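Local coordinates for protein amidohydrolase (Xanthomonas campestris pv. campestris, PDB 4DZH) that probably deaminates adenosine-type nucleosides such as 5'-methylthioadenosine, as a zinc-binding TIM-barrel amidohydrolase of the ATZ/TRZ family, at residues P13-I18 / A39-V44; V24-H29 / L71-V76. All blocks are in the same frame, centred on the assembly; numbering follows the deposited sequence.

Overall arrangement
Starting from the N terminus, the chain runs through 13-18 and 24-29 before returning through 39-44, which closes interaction 1; 71-76 then closes interaction 2 against 24-29. The segments therefore alternate, and the two loops cross. Interaction 1 joins strands 16-20 and 36-41 within a small mixed sheet well away from the centre of the chain. Interaction 2 sets the loop after strand 22-23 beside strand 69-80, which runs into the barrel and carries zinc ligand H79. Their centres are about 17 Å apart, yet the two contacts meet where I18 CG2 packs on L71 CD2 at 3.8 Å. Interaction 1 thus holds the small sheet together, while interaction 2 ties 24-29 to the barrel strand.

Interaction 1 (P13-I18 / A39-V44); sequences PCDLLI and AVSNGV
L16 and V40 form an antiparallel hydrogen-bonded pair where strands 16-18 and 39-41 run with their directions 155° apart, V40 N giving to L16 O at 2.8 Å. The return bond is doubled: V40 O takes L16 N at 3.0 Å, in the carbonyl plane, and a weak bond from D15 N as well, so that two residues, D15 and L16, stand opposite the single V40, a classic beta bulge. S41 OG adds a weak bond to the same V40 O. Just beyond, S41 to V44 form a type I' turn, turning strand 36-41 back into strand 44-50. D15 reaches across to it: with CG beside its own backbone N (chi1 -73°), the carboxylate extends past S41 until OD2 accepts N42 N at 2.7 Å, a nearly straight bond arriving from above the carboxylate plane. One water donates to OD2 and accepts from G43 N.

The apolar side chains sort by face. A39 CB sits 4.0 Å from both C14 SG and L17 CD1, on the side covered by F58 and P60. L16 and V40 pack on the other face, their CB atoms 4.2 Å apart, with W414 touching L16. At the corner, then, the bulge and the D15 carboxylate satisfy amides of strand and turn, and the N42 N-H and the donating water would probably favour its ionised form.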
ATOM      1  N   PRO A  13     -37.005  19.526  -9.620  1.00 33.96           N
ATOM      2  CA  PRO A  13     -36.713  18.778  -8.397  1.00 33.91           C
ATOM      3  C   PRO A  13     -35.816  17.572  -8.683  1.00 33.53           C
ATOM      4  O   PRO A  13     -35.929  16.948  -9.747  1.00 35.12           O
ATOM      5  CB  PRO A  13     -38.092  18.290  -7.942  1.00 34.06           C
ATOM      6  CG  PRO A  13     -39.105  19.107  -8.751  1.00 36.31           C
ATOM      7  CD  PRO A  13     -38.416  19.447 -10.026  1.00 35.80           C
ATOM      8  N   CYS A  14     -34.941  17.241  -7.740  1.00 31.73           N
ATOM      9  CA  CYS A  14     -34.250  15.960  -7.748  1.00 29.79           C
ATOM     10  C   CYS A  14     -34.008  15.628  -6.275  1.00 31.81           C
ATOM     11  O   CYS A  14     -34.190  16.492  -5.409  1.00 31.27           O
ATOM     12  CB  CYS A  14     -32.946  16.059  -8.534  1.00 32.35           C
ATOM     13  SG  CYS A  14     -31.633  17.069  -7.751  1.00 32.27           S
ATOM     14  N   ASP A  15     -33.633  14.390  -5.967  1.00 28.86           N
ATOM     15  CA  ASP A  15     -33.582  13.946  -4.571  1.00 26.53           C
ATOM     16  C   ASP A  15     -32.325  14.502  -3.897  1.00 26.14           C
ATOM     17  O   ASP A  15     -32.361  15.026  -2.765  1.00 28.33           O
ATOM     18  CB  ASP A  15     -33.468  12.400  -4.483  1.00 25.55           C
ATOM     19  CG  ASP A  15     -34.768  11.658  -4.839  1.00 31.02           C
ATOM     20  OD1 ASP A  15     -35.830  12.293  -5.003  1.00 34.89           O
ATOM     21  OD2 ASP A  15     -34.719  10.408  -4.939  1.00 31.24           O
ATOM     22  N   LEU A  16     -31.209  14.369  -4.602  1.00 24.78           N
ATOM     23  CA  LEU A  16     -29.907  14.675  -4.026  1.00 28.49           C
ATOM     24  C   LEU A  16     -29.020  15.329  -5.082  1.00 25.88           C
ATOM     25  O   LEU A  16     -29.020  14.900  -6.244  1.00 28.78           O
ATOM     26  CB  LEU A  16     -29.262  13.362  -3.558  1.00 25.70           C
ATOM     27  CG  LEU A  16     -27.841  13.363  -3.008  1.00 27.17           C
ATOM     28  CD1 LEU A  16     -27.725  14.082  -1.657  1.00 27.23           C
ATOM     29  CD2 LEU A  16     -27.358  11.936  -2.864  1.00 30.66           C
ATOM     30  N   LEU A  17     -28.304  16.370  -4.694  1.00 26.37           N
ATOM     31  CA  LEU A  17     -27.259  16.945  -5.523  1.00 24.43           C
ATOM     32  C   LEU A  17     -25.944  16.878  -4.737  1.00 24.25           C
ATOM     33  O   LEU A  17     -25.857  17.395  -3.622  1.00 25.75           O
ATOM     34  CB  LEU A  17     -27.581  18.411  -5.857  1.00 26.64           C
ATOM     35  CG  LEU A  17     -26.513  19.077  -6.729  1.00 31.50           C
ATOM     36  CD1 LEU A  17     -26.570  18.497  -8.129  1.00 31.57           C
ATOM     37  CD2 LEU A  17     -26.636  20.574  -6.755  1.00 35.85           C
ATOM     38  N   ILE A  18     -24.923  16.248  -5.299  1.00 21.78           N
ATOM     39  CA  ILE A  18     -23.612  16.184  -4.639  1.00 20.56           C
ATOM     40  C   ILE A  18     -22.704  17.112  -5.395  1.00 25.83           C
ATOM     41  O   ILE A  18     -22.431  16.870  -6.557  1.00 25.50           O
ATOM     42  CB  ILE A  18     -23.000  14.741  -4.677  1.00 24.31           C
ATOM     43  CG1 ILE A  18     -23.925  13.764  -3.978  1.00 23.91           C
ATOM     44  CG2 ILE A  18     -21.615  14.702  -4.000  1.00 25.45           C
ATOM     45  CD1 ILE A  18     -23.657  12.296  -4.325  1.00 22.33           C
ATOM     46  N   ALA A  39     -26.453  14.937  -9.952  1.00 22.16           N
ATOM     47  CA  ALA A  39     -27.796  14.885  -9.399  1.00 24.74           C
ATOM     48  C   ALA A  39     -28.306  13.455  -9.426  1.00 23.49           C
ATOM     49  O   ALA A  39     -28.031  12.697 -10.360  1.00 22.84           O
ATOM     50  CB  ALA A  39     -28.760  15.819 -10.171  1.00 29.31           C
ATOM     51  N   VAL A  40     -29.087  13.104  -8.408  1.00 23.76           N
ATOM     52  CA  VAL A  40     -29.535  11.733  -8.209  1.00 19.88           C
ATOM     53  C   VAL A  40     -30.992  11.759  -7.812  1.00 21.67           C
ATOM     54  O   VAL A  40     -31.411  12.601  -7.002  1.00 23.11           O
ATOM     55  CB  VAL A  40     -28.694  11.063  -7.054  1.00 19.37           C
ATOM     56  CG1 VAL A  40     -29.120   9.617  -6.859  1.00 20.63           C
ATOM     57  CG2 VAL A  40     -27.185  11.148  -7.341  1.00 22.26           C
ATOM     58  N   SER A  41     -31.802  10.881  -8.424  1.00 20.49           N
ATOM     59  CA  SER A  41     -33.209  10.719  -8.018  1.00 19.28           C
ATOM     60  C   SER A  41     -33.511   9.234  -8.055  1.00 22.17           C
ATOM     61  O   SER A  41     -33.123   8.550  -9.000  1.00 22.19           O
ATOM     62  CB  SER A  41     -34.181  11.438  -8.965  1.00 20.88           C
ATOM     63  OG  SER A  41     -34.016  12.841  -8.865  1.00 23.18           O
ATOM     64  N   ASN A  42     -34.214   8.736  -7.038  1.00 25.65           N
ATOM     65  CA  ASN A  42     -34.599   7.327  -7.019  1.00 22.12           C
ATOM     66  C   ASN A  42     -33.402   6.424  -7.170  1.00 23.10           C
ATOM     67  O   ASN A  42     -33.477   5.346  -7.776  1.00 22.47           O
ATOM     68  CB  ASN A  42     -35.702   7.059  -8.073  1.00 24.09           C
ATOM     69  CG  ASN A  42     -36.879   7.929  -7.845  1.00 27.81           C
ATOM     70  OD1 ASN A  42     -37.030   8.973  -8.479  1.00 31.94           O
ATOM     71  ND2 ASN A  42     -37.704   7.560  -6.873  1.00 30.81           N
ATOM     72  N   GLY A  43     -32.271   6.839  -6.554  1.00 20.32           N
ATOM     73  CA  GLY A  43     -31.084   6.009  -6.595  1.00 21.93           C
ATOM     74  C   GLY A  43     -30.337   6.057  -7.906  1.00 22.77           C
ATOM     75  O   GLY A  43     -29.351   5.365  -8.097  1.00 21.18           O
ATOM     76  N   VAL A  44     -30.861   6.818  -8.868  1.00 22.32           N
ATOM     77  CA  VAL A  44     -30.270   6.814 -10.210  1.00 21.10           C
ATOM     78  C   VAL A  44     -29.608   8.154 -10.525  1.00 19.22           C
ATOM     79  O   VAL A  44     -30.112   9.211 -10.085  1.00 21.43           O
ATOM     80  CB  VAL A  44     -31.380   6.552 -11.272  1.00 22.52           C
ATOM     81  CG1 VAL A  44     -30.909   6.792 -12.685  1.00 23.81           C
ATOM     82  CG2 VAL A  44     -31.882   5.102 -11.161  1.00 22.87           C
TER
HETATM   83  O   HOH W   1     -32.131   9.003  -4.644  1.00 26.07           O

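Interaction 2 (V24-H29 / L71-V76); sequences VPIEPH and LMPGLV
V24 N meets L71 O at 2.8 Å in an almost straight hydrogen bond, the donor lying nearly on the line of the C=O bond. L71 also bonds through its backbone to Y22, so V24 carries on the parallel pairing of strands 22-23 and 69-80. Its CB lies 4.3 Å from M72 CB, but the two side chains soon part: M72 turns CG between its own N and carbonyl carbon (chi1 67°), then runs extended to touch F327 and V384.

The tighter apolar contact comes two residues on. A bond from E27 N to P25 O, 2.8 Å long, closes a classic gamma turn whose middle residue, I26, has a positive phi of 76°. With CG1 beside its own N and anti to the carbonyl carbon (chi1 -58°), I26 crosses the pyrrolidine of P73 at a slant, CG1 3.5 Å from P73 CG. On the same ring, P73 CD lies 3.5 Å from V24 O. L353 and T357 of helix 349-363 also touch I26, which so links that helix to P73. P73, as a proline, has no N-H to continue the strand ladder, so backbone bonding between the segments gives way to apolar contact between I26 and its ring.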
ATOM      1  N   VAL A  24     -14.810  12.551 -11.353  1.00 24.60           N
ATOM      2  CA  VAL A  24     -14.074  11.654 -12.219  1.00 25.89           C
ATOM      3  C   VAL A  24     -15.033  10.617 -12.793  1.00 26.23           C
ATOM      4  O   VAL A  24     -15.368   9.635 -12.128  1.00 24.93           O
ATOM      5  CB  VAL A  24     -12.945  10.936 -11.435  1.00 23.06           C
ATOM      6  CG1 VAL A  24     -12.199  10.000 -12.357  1.00 24.21           C
ATOM      7  CG2 VAL A  24     -12.030  11.982 -10.734  1.00 22.94           C
ATOM      8  N   PRO A  25     -15.525  10.841 -14.026  1.00 22.01           N
ATOM      9  CA  PRO A  25     -16.635  10.018 -14.523  1.00 25.50           C
ATOM     10  C   PRO A  25     -16.267   8.605 -14.994  1.00 25.39           C
ATOM     11  O   PRO A  25     -17.188   7.792 -15.099  1.00 24.96           O
ATOM     12  CB  PRO A  25     -17.185  10.849 -15.688  1.00 22.85           C
ATOM     13  CG  PRO A  25     -15.960  11.584 -16.231  1.00 22.35           C
ATOM     14  CD  PRO A  25     -15.105  11.887 -14.984  1.00 22.32           C
ATOM     15  N   ILE A  26     -14.985   8.363 -15.272  1.00 22.75           N
ATOM     16  CA  ILE A  26     -14.420   7.113 -15.795  1.00 21.50           C
ATOM     17  C   ILE A  26     -14.746   6.993 -17.296  1.00 22.47           C
ATOM     18  O   ILE A  26     -13.861   6.689 -18.109  1.00 21.66           O
ATOM     19  CB  ILE A  26     -14.897   5.865 -15.017  1.00 18.36           C
ATOM     20  CG1 ILE A  26     -14.528   5.989 -13.532  1.00 23.74           C
ATOM     21  CG2 ILE A  26     -14.281   4.589 -15.600  1.00 19.92           C
ATOM     22  CD1 ILE A  26     -13.041   6.104 -13.247  1.00 23.91           C
ATOM     23  N   GLU A  27     -15.998   7.293 -17.638  1.00 27.16           N
ATOM     24  CA  GLU A  27     -16.419   7.442 -19.024  1.00 27.57           C
ATOM     25  C   GLU A  27     -16.893   8.880 -19.156  1.00 23.94           C
ATOM     26  O   GLU A  27     -17.855   9.266 -18.487  1.00 29.59           O
ATOM     27  CB  GLU A  27     -17.551   6.447 -19.341  1.00 27.19           C
ATOM     28  CG  GLU A  27     -17.048   5.031 -19.661  1.00 27.45           C
ATOM     29  CD  GLU A  27     -16.094   5.036 -20.856  1.00 36.53           C
ATOM     30  OE1 GLU A  27     -16.165   5.987 -21.662  1.00 45.91           O
ATOM     31  OE2 GLU A  27     -15.275   4.109 -21.014  1.00 37.66           O
ATOM     32  N   PRO A  28     -16.204   9.690 -19.974  1.00 27.71           N
ATOM     33  CA  PRO A  28     -15.025   9.397 -20.812  1.00 28.82           C
ATOM     34  C   PRO A  28     -13.681   9.198 -20.082  1.00 30.60           C
ATOM     35  O   PRO A  28     -13.456   9.727 -18.985  1.00 29.84           O
ATOM     36  CB  PRO A  28     -14.938  10.639 -21.704  1.00 34.20           C
ATOM     37  CG  PRO A  28     -15.451  11.707 -20.845  1.00 32.95           C
ATOM     38  CD  PRO A  28     -16.610  11.100 -20.117  1.00 29.42           C
ATOM     39  N   HIS A  29     -12.790   8.451 -20.733  1.00 28.32           N
ATOM     40  CA  HIS A  29     -11.514   8.034 -20.160  1.00 28.68           C
ATOM     41  C   HIS A  29     -10.573   9.205 -19.948  1.00 30.67           C
ATOM     42  O   HIS A  29     -10.497  10.132 -20.771  1.00 32.68           O
ATOM     43  CB  HIS A  29     -10.847   7.010 -21.066  1.00 30.83           C
ATOM     44  CG  HIS A  29      -9.593   6.430 -20.500  1.00 31.50           C
ATOM     45  ND1 HIS A  29      -9.600   5.532 -19.451  1.00 30.25           N
ATOM     46  CD2 HIS A  29      -8.289   6.640 -20.816  1.00 30.99           C
ATOM     47  CE1 HIS A  29      -8.351   5.205 -19.157  1.00 29.00           C
ATOM     48  NE2 HIS A  29      -7.540   5.855 -19.976  1.00 31.83           N
ATOM     49  N   LEU A  71     -15.092  13.209  -6.596  1.00 22.08           N
ATOM     50  CA  LEU A  71     -16.220  12.282  -6.606  1.00 21.19           C
ATOM     51  C   LEU A  71     -15.998  11.292  -7.750  1.00 21.01           C
ATOM     52  O   LEU A  71     -15.746  11.699  -8.888  1.00 22.47           O
ATOM     53  CB  LEU A  71     -17.542  13.061  -6.791  1.00 23.11           C
ATOM     54  CG  LEU A  71     -18.854  12.260  -6.753  1.00 22.76           C
ATOM     55  CD1 LEU A  71     -19.160  11.576  -5.444  1.00 22.69           C
ATOM     56  CD2 LEU A  71     -20.018  13.213  -7.094  1.00 25.72           C
ATOM     57  N   MET A  72     -16.020  10.004  -7.430  1.00 21.15           N
ATOM     58  CA  MET A  72     -15.782   8.937  -8.411  1.00 20.91           C
ATOM     59  C   MET A  72     -16.778   7.789  -8.138  1.00 18.81           C
ATOM     60  O   MET A  72     -17.444   7.760  -7.085  1.00 19.30           O
ATOM     61  CB  MET A  72     -14.343   8.430  -8.271  1.00 19.82           C
ATOM     62  CG  MET A  72     -14.089   7.734  -6.972  1.00 19.84           C
ATOM     63  SD  MET A  72     -12.352   7.287  -6.823  1.00 23.40           S
ATOM     64  CE  MET A  72     -12.521   6.059  -5.529  1.00 23.75           C
ATOM     65  N   PRO A  73     -16.905   6.832  -9.086  1.00 18.30           N
ATOM     66  CA  PRO A  73     -17.736   5.642  -8.822  1.00 17.44           C
ATOM     67  C   PRO A  73     -17.125   4.826  -7.696  1.00 16.59           C
ATOM     68  O   PRO A  73     -15.899   4.873  -7.515  1.00 19.51           O
ATOM     69  CB  PRO A  73     -17.628   4.838 -10.123  1.00 19.88           C
ATOM     70  CG  PRO A  73     -17.184   5.834 -11.201  1.00 19.15           C
ATOM     71  CD  PRO A  73     -16.251   6.762 -10.413  1.00 20.52           C
ATOM     72  N   GLY A  74     -17.986   4.100  -6.973  1.00 17.50           N
ATOM     73  CA  GLY A  74     -17.465   3.183  -5.971  1.00 17.72           C
ATOM     74  C   GLY A  74     -16.495   2.201  -6.591  1.00 19.26           C
ATOM     75  O   GLY A  74     -16.606   1.778  -7.742  1.00 18.58           O
ATOM     76  N   LEU A  75     -15.481   1.843  -5.837  1.00 16.22           N
ATOM     77  CA  LEU A  75     -14.579   0.794  -6.259  1.00 13.00           C
ATOM     78  C   LEU A  75     -15.262  -0.557  -6.209  1.00 14.40           C
ATOM     79  O   LEU A  75     -16.089  -0.866  -5.333  1.00 17.10           O
ATOM     80  CB  LEU A  75     -13.352   0.791  -5.371  1.00 11.88           C
ATOM     81  CG  LEU A  75     -12.591   2.129  -5.359  1.00 13.80           C
ATOM     82  CD1 LEU A  75     -11.391   2.073  -4.419  1.00 17.23           C
ATOM     83  CD2 LEU A  75     -12.198   2.665  -6.782  1.00 14.43           C
ATOM     84  N   VAL A  76     -14.907  -1.397  -7.172  1.00 16.66           N
ATOM     85  CA  VAL A  76     -15.489  -2.720  -7.311  1.00 15.06           C
ATOM     86  C   VAL A  76     -14.412  -3.745  -7.024  1.00 15.08           C
ATOM     87  O   VAL A  76     -13.406  -3.858  -7.776  1.00 15.70           O
ATOM     88  CB  VAL A  76     -16.072  -2.890  -8.734  1.00 15.83           C
ATOM     89  CG1 VAL A  76     -16.576  -4.329  -8.938  1.00 15.34           C
ATOM     90  CG2 VAL A  76     -17.203  -1.876  -8.986  1.00 16.93           C
TER